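Local coordinates for ForH (Streptomyces kaniharaensis, PDB 6NKO), which is of unknown function but probably takes part in formycin A biosynthesis and resembles the IMP cyclohydrolase part of the purine enzyme PurH, at residues G52-L57 and V64-D69; P162-D167 and A191-R196. All blocks are in the same frame, centred on the assembly; numbering follows the deposited sequence.

Contact 1 (G52-L57 and V64-D69)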
loop_
_atom_site.group_PDB
_atom_site.type_symbol
_atom_site.label_atom_id
_atom_site.label_comp_id
_atom_site.label_asym_id
_atom_site.label_seq_id
_atom_site.Cartn_x
_atom_site.Cartn_y
_atom_site.Cartn_z
ATOM N N GLY A 52 -10.440 -3.641 4.814
ATOM C CA GLY A 52 -10.195 -4.112 6.169
ATOM C C GLY A 52 -9.707 -3.013 7.092
ATOM O O GLY A 52 -10.248 -2.810 8.182
ATOM N N THR A 53 -8.670 -2.289 6.665
ATOM C CA THR A 53 -8.111 -1.220 7.486
ATOM C C THR A 53 -9.132 -0.125 7.760
ATOM O O THR A 53 -9.108 0.489 8.833
ATOM C CB THR A 53 -6.878 -0.627 6.800
ATOM O OG1 THR A 53 -6.123 -1.676 6.180
ATOM C CG2 THR A 53 -6.003 0.085 7.806
ATOM N N TYR A 54 -10.038 0.127 6.812
ATOM C CA TYR A 54 -10.975 1.239 6.948
ATOM C C TYR A 54 -11.922 1.025 8.121
ATOM O O TYR A 54 -12.077 1.908 8.972
ATOM C CB TYR A 54 -11.760 1.424 5.648
ATOM C CG TYR A 54 -12.838 2.484 5.720
ATOM C CD1 TYR A 54 -12.521 3.832 5.624
ATOM C CD2 TYR A 54 -14.174 2.136 5.880
ATOM C CE1 TYR A 54 -13.503 4.805 5.687
ATOM C CE2 TYR A 54 -15.161 3.102 5.946
ATOM C CZ TYR A 54 -14.819 4.435 5.849
ATOM O OH TYR A 54 -15.797 5.402 5.913
ATOM N N ARG A 55 -12.565 -0.143 8.182
ATOM C CA ARG A 55 -13.546 -0.394 9.233
ATOM C C ARG A 55 -12.897 -0.371 10.610
ATOM O O ARG A 55 -13.498 0.104 11.580
ATOM C CB ARG A 55 -14.247 -1.732 8.992
ATOM C CG ARG A 55 -15.442 -1.981 9.903
ATOM C CD ARG A 55 -16.671 -1.213 9.436
ATOM N NE ARG A 55 -16.721 0.135 9.997
ATOM C CZ ARG A 55 -17.329 1.164 9.415
ATOM N NH1 ARG A 55 -17.948 1.002 8.253
ATOM N NH2 ARG A 55 -17.322 2.355 9.998
ATOM N N LEU A 56 -11.664 -0.869 10.711
ATOM C CA LEU A 56 -10.967 -0.862 11.992
ATOM C C LEU A 56 -10.627 0.557 12.430
ATOM O O LEU A 56 -10.811 0.912 13.600
ATOM C CB LEU A 56 -9.703 -1.713 11.900
ATOM C CG LEU A 56 -8.762 -1.656 13.103
ATOM C CD1 LEU A 56 -9.215 -2.633 14.175
ATOM C CD2 LEU A 56 -7.333 -1.943 12.676
ATOM N N LEU A 57 -10.132 1.385 11.506
ATOM C CA LEU A 57 -9.716 2.733 11.877
ATOM C C LEU A 57 -10.911 3.638 12.147
ATOM O O LEU A 57 -10.840 4.506 13.025
ATOM C CB LEU A 57 -8.831 3.332 10.785
ATOM C CG LEU A 57 -7.474 2.664 10.557
ATOM C CD1 LEU A 57 -6.790 3.253 9.334
ATOM C CD2 LEU A 57 -6.588 2.796 11.788
ATOM N N VAL A 64 -10.440 8.484 8.527
ATOM C CA VAL A 64 -9.837 7.846 7.364
ATOM C C VAL A 64 -10.874 7.791 6.255
ATOM O O VAL A 64 -12.082 7.684 6.497
ATOM C CB VAL A 64 -9.284 6.444 7.706
ATOM C CG1 VAL A 64 -8.142 6.565 8.704
ATOM C CG2 VAL A 64 -10.385 5.537 8.254
ATOM N N GLU A 65 -10.400 7.889 5.024
ATOM C CA GLU A 65 -11.268 7.877 3.863
ATOM C C GLU A 65 -11.237 6.496 3.223
ATOM O O GLU A 65 -10.278 5.740 3.382
ATOM C CB GLU A 65 -10.848 8.953 2.856
ATOM C CG GLU A 65 -11.021 10.375 3.386
ATOM C CD GLU A 65 -10.243 11.409 2.590
ATOM O OE1 GLU A 65 -10.705 11.798 1.500
ATOM O OE2 GLU A 65 -9.170 11.844 3.060
ATOM N N ARG A 66 -12.312 6.162 2.522
ATOM C CA ARG A 66 -12.408 4.877 1.845
ATOM C C ARG A 66 -11.695 4.951 0.501
ATOM O O ARG A 66 -12.103 5.718 -0.376
ATOM C CB ARG A 66 -13.872 4.498 1.655
ATOM C CG ARG A 66 -14.308 3.278 2.440
ATOM C CD ARG A 66 -15.541 2.646 1.824
ATOM N NE ARG A 66 -16.085 1.572 2.650
ATOM C CZ ARG A 66 -17.049 1.736 3.549
ATOM N NH1 ARG A 66 -17.578 2.937 3.745
ATOM N NH2 ARG A 66 -17.484 0.700 4.253
ATOM N N ILE A 67 -10.639 4.149 0.332
ATOM C CA ILE A 67 -9.915 4.108 -0.936
ATOM C C ILE A 67 -10.801 3.621 -2.071
ATOM O O ILE A 67 -10.464 3.803 -3.244
ATOM C CB ILE A 67 -8.664 3.212 -0.827
ATOM C CG1 ILE A 67 -7.620 3.604 -1.869
ATOM C CG2 ILE A 67 -9.036 1.757 -1.071
ATOM C CD1 ILE A 67 -7.123 5.019 -1.752
ATOM N N ALA A 68 -11.921 2.975 -1.756
ATOM C CA ALA A 68 -12.836 2.552 -2.808
ATOM C C ALA A 68 -13.534 3.753 -3.438
ATOM O O ALA A 68 -13.320 4.062 -4.618
ATOM C CB ALA A 68 -13.841 1.543 -2.255
ATOM N N ASP A 69 -14.399 4.427 -2.676
ATOM C CA ASP A 69 -15.094 5.597 -3.206
ATOM C C ASP A 69 -14.109 6.659 -3.690
ATOM O O ASP A 69 -14.361 7.360 -4.678
ATOM C CB ASP A 69 -15.999 6.157 -2.111
ATOM C CG ASP A 69 -16.797 5.060 -1.391
ATOM O OD1 ASP A 69 -17.135 4.024 -2.010
ATOM O OD2 ASP A 69 -17.062 5.214 -0.179
HETATM O O HOH W 1 -17.365 6.200 3.639
#
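The backbones of Y54 and R66 come closest here, with CA of Y54 6.4 Å from CA of R66. The two segments belong to a beta-alpha-beta unit of the MGS-like domain. Strand 46-49 leads into helix 51-59, and the chain then enters strand 65-66 at the edge of the parallel sheet. E65 and I67 tie this short strand to strand 46-49 by backbone hydrogen bonds. The helix packs on it through side chains. Y54 carries most of the contact. Its CG lies anti to the backbone N (chi1 175°), and the ring extends to the strand. R66 covers one ring face with its aliphatic part. CG of R66 stands 3.4 Å from the centroid of the Y54 ring, almost on the normal, a CH-pi contact. From there the chain runs outward past the ring, and CE2 of Y54 lies over the centre of the R66 guanidinium face. The two planes are 39° apart, so this is no parallel stack. At the ring edge, near its plane, CE1 of Y54 lies 3.3 Å from O of V64. V64 uses both methyls, one on each partner. Its CG2 meets CD1 of Y54 at 3.8 Å, and its CG1 meets CD1 of L57 at 3.6 Å. On the outer side NH1 of R55 comes within 4.0 Å of NH2 of R66. R55 is also paired with D59, which probably offsets the like charges. A water bonds to OH of Y54 at 2.9 Å and weakly accepts from NH1 of R66 in the guanidinium plane.

Contact 2 (P162-D167 and A191-R196); sequences PDDYDD and AEKAFR
K193 and D164 meet in a single salt bridge, with NZ of K193 2.8 Å from OD2 of D164. The bridge links the long helix 184-212, which carries K193, to the segment leading into helix 165-174, which carries D164. Both segments fall in the AICARFT/IMPCHase family region. The ammonium reaches OD2 on its syn side, 20° out of the carboxylate plane. The second oxygen is less involved, since OD1 of D164 is 3.4 Å from NZ of K193. The two side chains approach from opposite directions. K193 is stretched out from CB to NZ, with every torsion near 180°, and this spans the gap between backbones whose nearest CA atoms, those of D164 and K193, are 10.5 Å apart. D164 directs its carboxylate back at the lysine with CG anti to its own carbonyl carbon (chi1 -62°). NZ of K193 has a second acid partner in D161, so two carboxylates share one ammonium. OD1 of D164 has a long, weak ion pair with R186, and R186 also bridges to D167. Three acids and two bases gather here, and the two cations probably offset much of the negative charge. D163 turns to R31 instead. Along helix 184-212, NH2 of R196 bridges to OE1 of E192 at 3.2 Å, one turn apart. No apolar side chains meet between the two segments; the contact is K193 with D164 alone, and each segment packs on other neighbours. A191 and A194 pack on A150 of helix 141-151, while Y165 lies against I33 and L36 of helix 33-42. The Y165 ring is covered on one face by P162, whose CA stands 3.4 Å above the Y165 ring plane, over its centre.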
loop_
_atom_site.group_PDB
_atom_site.type_symbol
_atom_site.label_atom_id
_atom_site.label_comp_id
_atom_site.label_asym_id
_atom_site.label_seq_id
_atom_site.Cartn_x
_atom_site.Cartn_y
_atom_site.Cartn_z
ATOM N N PRO A 162 5.578 -3.700 9.429
ATOM C CA PRO A 162 5.094 -2.833 10.518
ATOM C C PRO A 162 6.182 -2.370 11.482
ATOM O O PRO A 162 5.910 -1.491 12.309
ATOM C CB PRO A 162 4.058 -3.712 11.234
ATOM C CG PRO A 162 3.624 -4.706 10.198
ATOM C CD PRO A 162 4.839 -4.972 9.356
ATOM N N ASP A 163 7.392 -2.925 11.408
ATOM C CA ASP A 163 8.492 -2.451 12.238
ATOM C C ASP A 163 9.149 -1.194 11.684
ATOM O O ASP A 163 9.988 -0.598 12.369
ATOM C CB ASP A 163 9.542 -3.553 12.401
ATOM C CG ASP A 163 9.059 -4.693 13.276
ATOM O OD1 ASP A 163 8.250 -4.438 14.195
ATOM O OD2 ASP A 163 9.482 -5.844 13.043
ATOM N N ASP A 164 8.792 -0.779 10.470
ATOM C CA ASP A 164 9.310 0.445 9.874
ATOM C C ASP A 164 8.381 1.635 10.068
ATOM O O ASP A 164 8.745 2.753 9.691
ATOM C CB ASP A 164 9.563 0.238 8.375
ATOM C CG ASP A 164 10.598 -0.837 8.098
ATOM O OD1 ASP A 164 11.584 -0.928 8.857
ATOM O OD2 ASP A 164 10.426 -1.589 7.115
ATOM N N TYR A 165 7.195 1.424 10.648
ATOM C CA TYR A 165 6.198 2.489 10.725
ATOM C C TYR A 165 6.689 3.644 11.587
ATOM O O TYR A 165 6.555 4.815 11.212
ATOM C CB TYR A 165 4.879 1.948 11.285
ATOM C CG TYR A 165 4.119 0.990 10.391
ATOM C CD1 TYR A 165 4.648 0.554 9.180
ATOM C CD2 TYR A 165 2.868 0.518 10.768
ATOM C CE1 TYR A 165 3.948 -0.325 8.373
ATOM C CE2 TYR A 165 2.163 -0.359 9.968
ATOM C CZ TYR A 165 2.708 -0.779 8.773
ATOM O OH TYR A 165 2.006 -1.655 7.977
ATOM N N ASP A 166 7.262 3.331 12.752
ATOM C CA ASP A 166 7.578 4.365 13.733
ATOM C C ASP A 166 8.652 5.316 13.219
ATOM O O ASP A 166 8.503 6.540 13.312
ATOM C CB ASP A 166 8.011 3.724 15.051
ATOM C CG ASP A 166 7.851 4.663 16.233
ATOM O OD1 ASP A 166 6.871 5.436 16.254
ATOM O OD2 ASP A 166 8.710 4.631 17.138
ATOM N N ASP A 167 9.745 4.775 12.676
ATOM C CA ASP A 167 10.828 5.630 12.197
ATOM C C ASP A 167 10.343 6.580 11.108
ATOM O O ASP A 167 10.756 7.744 11.060
ATOM C CB ASP A 167 11.988 4.779 11.684
ATOM C CG ASP A 167 12.996 5.590 10.887
ATOM O OD1 ASP A 167 13.411 5.128 9.802
ATOM O OD2 ASP A 167 13.371 6.691 11.345
ATOM N N ALA A 191 12.567 0.810 -0.408
ATOM C CA ALA A 191 12.177 0.334 -1.730
ATOM C C ALA A 191 12.770 -1.041 -2.012
ATOM O O ALA A 191 12.075 -1.940 -2.498
ATOM C CB ALA A 191 12.602 1.341 -2.797
ATOM N N GLU A 192 14.057 -1.220 -1.707
ATOM C CA GLU A 192 14.680 -2.530 -1.864
ATOM C C GLU A 192 14.007 -3.567 -0.975
ATOM O O GLU A 192 13.810 -4.717 -1.384
ATOM C CB GLU A 192 16.170 -2.443 -1.541
ATOM C CG GLU A 192 16.872 -3.786 -1.550
ATOM C CD GLU A 192 17.844 -3.945 -0.403
ATOM O OE1 GLU A 192 19.067 -3.940 -0.659
ATOM O OE2 GLU A 192 17.387 -4.081 0.752
ATOM N N LYS A 193 13.651 -3.176 0.248
ATOM C CA LYS A 193 12.962 -4.093 1.149
ATOM C C LYS A 193 11.583 -4.457 0.611
ATOM O O LYS A 193 11.140 -5.604 0.750
ATOM C CB LYS A 193 12.858 -3.465 2.538
ATOM C CG LYS A 193 12.230 -4.353 3.588
ATOM C CD LYS A 193 12.197 -3.653 4.936
ATOM C CE LYS A 193 11.818 -4.615 6.045
ATOM N NZ LYS A 193 11.888 -3.963 7.381
ATOM N N ALA A 194 10.897 -3.498 -0.016
ATOM C CA ALA A 194 9.566 -3.761 -0.555
ATOM C C ALA A 194 9.618 -4.808 -1.662
ATOM O O ALA A 194 8.816 -5.750 -1.681
ATOM C CB ALA A 194 8.941 -2.462 -1.065
ATOM N N PHE A 195 10.561 -4.657 -2.598
ATOM C CA PHE A 195 10.714 -5.650 -3.658
ATOM C C PHE A 195 11.123 -7.004 -3.098
ATOM O O PHE A 195 10.728 -8.044 -3.640
ATOM C CB PHE A 195 11.740 -5.169 -4.689
ATOM C CG PHE A 195 11.173 -4.215 -5.702
ATOM C CD1 PHE A 195 10.254 -4.651 -6.645
ATOM C CD2 PHE A 195 11.554 -2.882 -5.709
ATOM C CE1 PHE A 195 9.725 -3.775 -7.577
ATOM C CE2 PHE A 195 11.030 -2.001 -6.639
ATOM C CZ PHE A 195 10.113 -2.448 -7.574
ATOM N N ARG A 196 11.906 -7.012 -2.017
ATOM C CA ARG A 196 12.304 -8.269 -1.390
ATOM C C ARG A 196 11.105 -8.977 -0.775
ATOM O O ARG A 196 10.934 -10.191 -0.941
ATOM C CB ARG A 196 13.375 -8.002 -0.332
ATOM C CG ARG A 196 14.263 -9.188 -0.020
ATOM C CD ARG A 196 15.439 -8.773 0.853
ATOM N NE ARG A 196 16.242 -7.725 0.228
ATOM C CZ ARG A 196 17.268 -7.956 -0.586
ATOM N NH1 ARG A 196 17.619 -9.201 -0.877
ATOM N NH2 ARG A 196 17.945 -6.946 -1.110
#

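Contacts 1 and 2 lie on opposite sides of the chain's centre, with their own centres 22 Å apart. They do not touch, and their nearest atoms are about 8 Å apart. Contact 1 joins neighbours in sequence at one edge of the parallel sheet. Contact 2 joins helix 184-212 to the segment leading into helix 165-174, further apart in sequence and in the other family region. Both are partly buried. The first buries 320 Å² through aromatic and aliphatic packing, the second only 78 Å² through one charged pair. Helix 33-42 is a shared neighbour: it meets T53, L56, L57 and V64 of contact 1 and Y165 of contact 2.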